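Local coordinates for DotU family type IV/VI secretion system protein (Acinetobacter baumannii, PDB 6Y4R) that is the cytoplasmic domain of TssL, a component of the type VI secretion system, and probably helps connect its membrane complex to the rest of the machine, at residues Tyr127-Leu130 with Leu131-Gly135; Asn83-Ile87 with Ser88-Leu92. All blocks are in the same frame, centred on the assembly; numbering follows the deposited sequence.

Interaction 1: residues Tyr127-Leu130 with Leu131-Gly135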
# COMPACT_ATOMS: atom_id res chain seq x y z
N TYR A 127 -1.36 3.91 7.04
CA TYR A 127 -2.39 4.42 6.13
C TYR A 127 -2.89 3.35 5.15
O TYR A 127 -4.06 3.37 4.77
CB TYR A 127 -1.86 5.64 5.40
CG TYR A 127 -2.92 6.44 4.70
CD1 TYR A 127 -3.94 7.04 5.42
CD2 TYR A 127 -2.88 6.64 3.34
CE1 TYR A 127 -4.92 7.78 4.79
CE2 TYR A 127 -3.86 7.39 2.69
CZ TYR A 127 -4.87 7.96 3.42
OH TYR A 127 -5.84 8.70 2.79
N CYS A 128 -2.02 2.43 4.73
CA CYS A 128 -2.50 1.30 3.96
C CYS A 128 -3.42 0.42 4.80
O CYS A 128 -4.36 -0.20 4.28
CB CYS A 128 -1.31 0.50 3.44
SG CYS A 128 -0.31 1.43 2.26
N LEU A 129 -3.15 0.32 6.11
CA LEU A 129 -4.05 -0.44 6.97
C LEU A 129 -5.41 0.26 7.13
O LEU A 129 -6.45 -0.42 7.08
CB LEU A 129 -3.39 -0.69 8.34
CG LEU A 129 -2.17 -1.63 8.33
CD1 LEU A 129 -1.32 -1.52 9.59
CD2 LEU A 129 -2.63 -3.07 8.14
N LEU A 130 -5.45 1.60 7.26
CA LEU A 130 -6.75 2.29 7.32
C LEU A 130 -7.51 2.26 5.99
O LEU A 130 -8.74 2.37 6.02
CB LEU A 130 -6.64 3.76 7.76
CG LEU A 130 -5.93 4.27 9.01
CD1 LEU A 130 -5.73 5.80 8.96
CD2 LEU A 130 -6.76 3.88 10.19
N LEU A 131 -6.83 2.10 4.85
CA LEU A 131 -7.53 1.98 3.58
C LEU A 131 -7.83 0.53 3.18
O LEU A 131 -8.02 0.25 1.99
CB LEU A 131 -6.76 2.68 2.45
CG LEU A 131 -6.35 4.14 2.58
CD1 LEU A 131 -5.62 4.59 1.28
CD2 LEU A 131 -7.56 5.02 2.89
N GLY A 132 -7.86 -0.38 4.15
CA GLY A 132 -8.49 -1.68 3.98
C GLY A 132 -7.56 -2.85 3.81
O GLY A 132 -8.04 -3.99 3.72
N PHE A 133 -6.25 -2.64 3.82
CA PHE A 133 -5.33 -3.75 3.67
C PHE A 133 -5.41 -4.65 4.89
O PHE A 133 -5.32 -4.20 6.02
CB PHE A 133 -3.90 -3.25 3.47
CG PHE A 133 -2.89 -4.37 3.33
CD1 PHE A 133 -2.56 -4.87 2.08
CD2 PHE A 133 -2.31 -4.94 4.44
CE1 PHE A 133 -1.64 -5.91 1.94
CE2 PHE A 133 -1.39 -5.99 4.30
CZ PHE A 133 -1.06 -6.46 3.05
N GLN A 134 -5.63 -5.94 4.63
CA GLN A 134 -5.70 -6.98 5.66
C GLN A 134 -4.57 -7.99 5.59
O GLN A 134 -4.04 -8.39 6.63
CB GLN A 134 -7.03 -7.72 5.54
CG GLN A 134 -8.18 -6.79 5.46
CD GLN A 134 -9.46 -7.48 5.78
OE1 GLN A 134 -10.37 -6.84 6.31
NE2 GLN A 134 -9.57 -8.75 5.41
N GLY A 135 -4.18 -8.39 4.38
CA GLY A 135 -3.13 -9.37 4.24
C GLY A 135 -3.48 -10.67 4.93
O GLY A 135 -4.54 -11.27 4.72
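Cys-128 and Leu-129 receive backbone N-H groups from Phe-133 and Gly-132 in a Schellman motif, which closes helix 119-130 and turns the chain into the loop that follows. The wider turn is closed by Phe-133 N on Cys-128 O, 3.1 Å, and the tighter one inside it by Gly-132 N on Leu-129 O, 3.3 Å, where the donor stands 66° out of the carbonyl plane. Before these, Leu-131 N still makes a helical bond of 3.0 Å to Tyr-127 O, although Leu-131 has itself left helical geometry. Three carbonyls of the last turn, those of Tyr-127, Cys-128 and Leu-129, thus find donors in the chain that follows. Gly-132 suits the reversal: at its phi of 106° a side chain would be pressed against the preceding carbonyl oxygen.

Apolar contacts flank the turn. One face of the Tyr-127 ring is covered by the Leu-131 side chain in a CH-pi contact, with Leu-131 CG lying 4.2 Å from the ring centroid. The ring swings there because its CG lies anti to the backbone N (chi1 -166°); Leu-131 CD1 then reaches Tyr-127 CE2 at 3.6 Å. A branched leucine suits this place, spreading two methyls over a flat aromatic surface, while an edge-to-face contact with Phe-12 ties Tyr-127 to helix 9-19.

Phe-133 starts with its CB close to the helix end, then sends its ring away to stack with Phe-104 of helix 100-114. Beyond the turn, the Glu-68 carboxylate accepts the N-H groups of Gln-134 and Gly-135. Leu-129 bridges the two segments with one methyl: its CD2 approaches the Phe-133 ring at the edge, 4.2 Å from CD2, and lies 3.6 Å from Phe-133 O.

Interaction 2: residues Asn83-Ile87 with Ser88-Leu92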
# COMPACT_ATOMS: atom_id res chain seq x y z
N ASN A 83 -9.30 -9.72 -14.31
CA ASN A 83 -8.72 -10.66 -15.27
C ASN A 83 -7.48 -10.12 -15.96
O ASN A 83 -6.61 -10.90 -16.38
CB ASN A 83 -9.74 -11.09 -16.31
CG ASN A 83 -10.67 -12.16 -15.80
OD1 ASN A 83 -10.29 -12.99 -14.96
ND2 ASN A 83 -11.88 -12.19 -16.36
N SER A 84 -7.41 -8.81 -16.19
CA SER A 84 -6.17 -8.26 -16.73
C SER A 84 -5.10 -8.11 -15.65
O SER A 84 -3.91 -8.26 -15.92
CB SER A 84 -6.44 -6.96 -17.48
OG SER A 84 -6.66 -5.88 -16.60
N TRP A 85 -5.50 -7.83 -14.41
CA TRP A 85 -4.52 -7.60 -13.36
C TRP A 85 -3.82 -8.89 -12.95
O TRP A 85 -2.61 -8.89 -12.70
CB TRP A 85 -5.19 -6.94 -12.16
CG TRP A 85 -4.26 -6.18 -11.24
CD1 TRP A 85 -3.69 -6.64 -10.08
CD2 TRP A 85 -3.81 -4.83 -11.40
NE1 TRP A 85 -2.92 -5.65 -9.51
CE2 TRP A 85 -2.98 -4.53 -10.31
CE3 TRP A 85 -4.05 -3.83 -12.36
CZ2 TRP A 85 -2.37 -3.28 -10.15
CZ3 TRP A 85 -3.45 -2.60 -12.20
CH2 TRP A 85 -2.61 -2.34 -11.11
N LEU A 86 -4.57 -10.00 -12.87
CA LEU A 86 -4.02 -11.26 -12.36
C LEU A 86 -2.92 -11.83 -13.26
O LEU A 86 -2.15 -12.69 -12.82
CB LEU A 86 -5.16 -12.27 -12.15
CG LEU A 86 -5.91 -12.81 -13.36
CD1 LEU A 86 -5.19 -13.97 -14.08
CD2 LEU A 86 -7.35 -13.14 -13.01
N ILE A 87 -2.85 -11.36 -14.51
CA ILE A 87 -1.75 -11.72 -15.40
C ILE A 87 -0.40 -11.46 -14.73
O ILE A 87 0.54 -12.26 -14.81
CB ILE A 87 -1.87 -10.96 -16.73
CG1 ILE A 87 -3.14 -11.37 -17.47
CG2 ILE A 87 -0.62 -11.20 -17.57
CD1 ILE A 87 -3.29 -12.88 -17.59
N SER A 88 -0.27 -10.28 -14.11
CA SER A 88 0.93 -9.91 -13.36
C SER A 88 0.55 -8.92 -12.28
O SER A 88 0.49 -7.72 -12.54
CB SER A 88 2.01 -9.31 -14.25
OG SER A 88 3.23 -9.26 -13.53
N PRO A 89 0.30 -9.37 -11.06
CA PRO A 89 0.11 -8.40 -9.98
C PRO A 89 1.41 -7.68 -9.68
O PRO A 89 2.50 -8.20 -9.92
CB PRO A 89 -0.37 -9.26 -8.80
CG PRO A 89 -0.65 -10.63 -9.37
CD PRO A 89 0.06 -10.76 -10.67
N LEU A 90 1.28 -6.44 -9.20
CA LEU A 90 2.45 -5.57 -9.06
C LEU A 90 3.41 -6.07 -7.98
O LEU A 90 4.61 -5.77 -8.03
CB LEU A 90 2.03 -4.15 -8.75
CG LEU A 90 1.25 -3.46 -9.87
CD1 LEU A 90 0.91 -1.99 -9.52
CD2 LEU A 90 2.04 -3.57 -11.16
N GLN A 91 2.90 -6.82 -7.00
CA GLN A 91 3.79 -7.44 -6.04
C GLN A 91 4.72 -8.42 -6.73
O GLN A 91 5.91 -8.48 -6.42
CB GLN A 91 3.00 -8.16 -4.96
CG GLN A 91 2.66 -7.32 -3.74
CD GLN A 91 3.89 -7.09 -2.84
OE1 GLN A 91 4.64 -8.02 -2.54
NE2 GLN A 91 4.09 -5.85 -2.42
N LEU A 92 4.20 -9.13 -7.74
CA LEU A 92 4.98 -10.15 -8.42
C LEU A 92 5.82 -9.52 -9.52
O LEU A 92 6.99 -9.90 -9.71
CB LEU A 92 4.02 -11.19 -9.01
CG LEU A 92 4.56 -12.35 -9.84
CD1 LEU A 92 5.22 -13.36 -8.92
CD2 LEU A 92 3.48 -13.01 -10.65
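A tight turn joins helix 79-85 to helix 90-95, and Trp-85, on helix 79-85, packs locally against Pro-89 and Leu-90 at the start of the second. The backbone link is slight: Ser-88 N makes a weak hydrogen bond to Trp-85 O, 3.1 Å long. Pro-89 occupies the N-cap of the new helix, and, having no N-H to give, it cannot prolong the helical bonding of the segment before it; its ring CD packs beside Leu-86 O at 3.6 Å.

Side chains do the rest. Trp-85 CG is anti to the backbone N (chi1 -158°), which carries the indole over the turn toward Leu-90, whose side chain crosses it at about a right angle. Leu-90 CG and CD1 meet the benzo end of the indole, each 3.6 Å from Trp-85 CZ2; an apolar, branched side chain suits this buried spot. At the pyrrole end, Pro-89 CA comes 4.1 Å from Trp-85 NE1.

Asp-67 of helix 52-71 pins the start of helix 90-95: its OD1 accepts both Trp-85 NE1 and Leu-90 N, its OD2 Gln-91 N. Trp-85 and Leu-90 also lean on Arg-31 of helix 27-47, which places the turn against both long helices.

How the interactions relate
Along the chain the two contacts come in series, 83-92 first and 127-135 later, with helices 100-114 and 119-130 beginning between them. Their centres lie about 19 Å apart and their nearest atoms about 7 Å, without touching. What they share is helix 52-71: its successive acidic residues, Asp-67 and Glu-68, take backbone N-H groups from interaction 2 and interaction 1 respectively, and Ala-64 meets side chains of both, Gln-91 and Phe-133. One contact starts a helix after a turn and the other stops one, so helix 52-71 probably helps to hold two changes of chain direction in an all-helical domain. Interaction 1 is centred about 7 Å from the chain centre, interaction 2 about 15 Å.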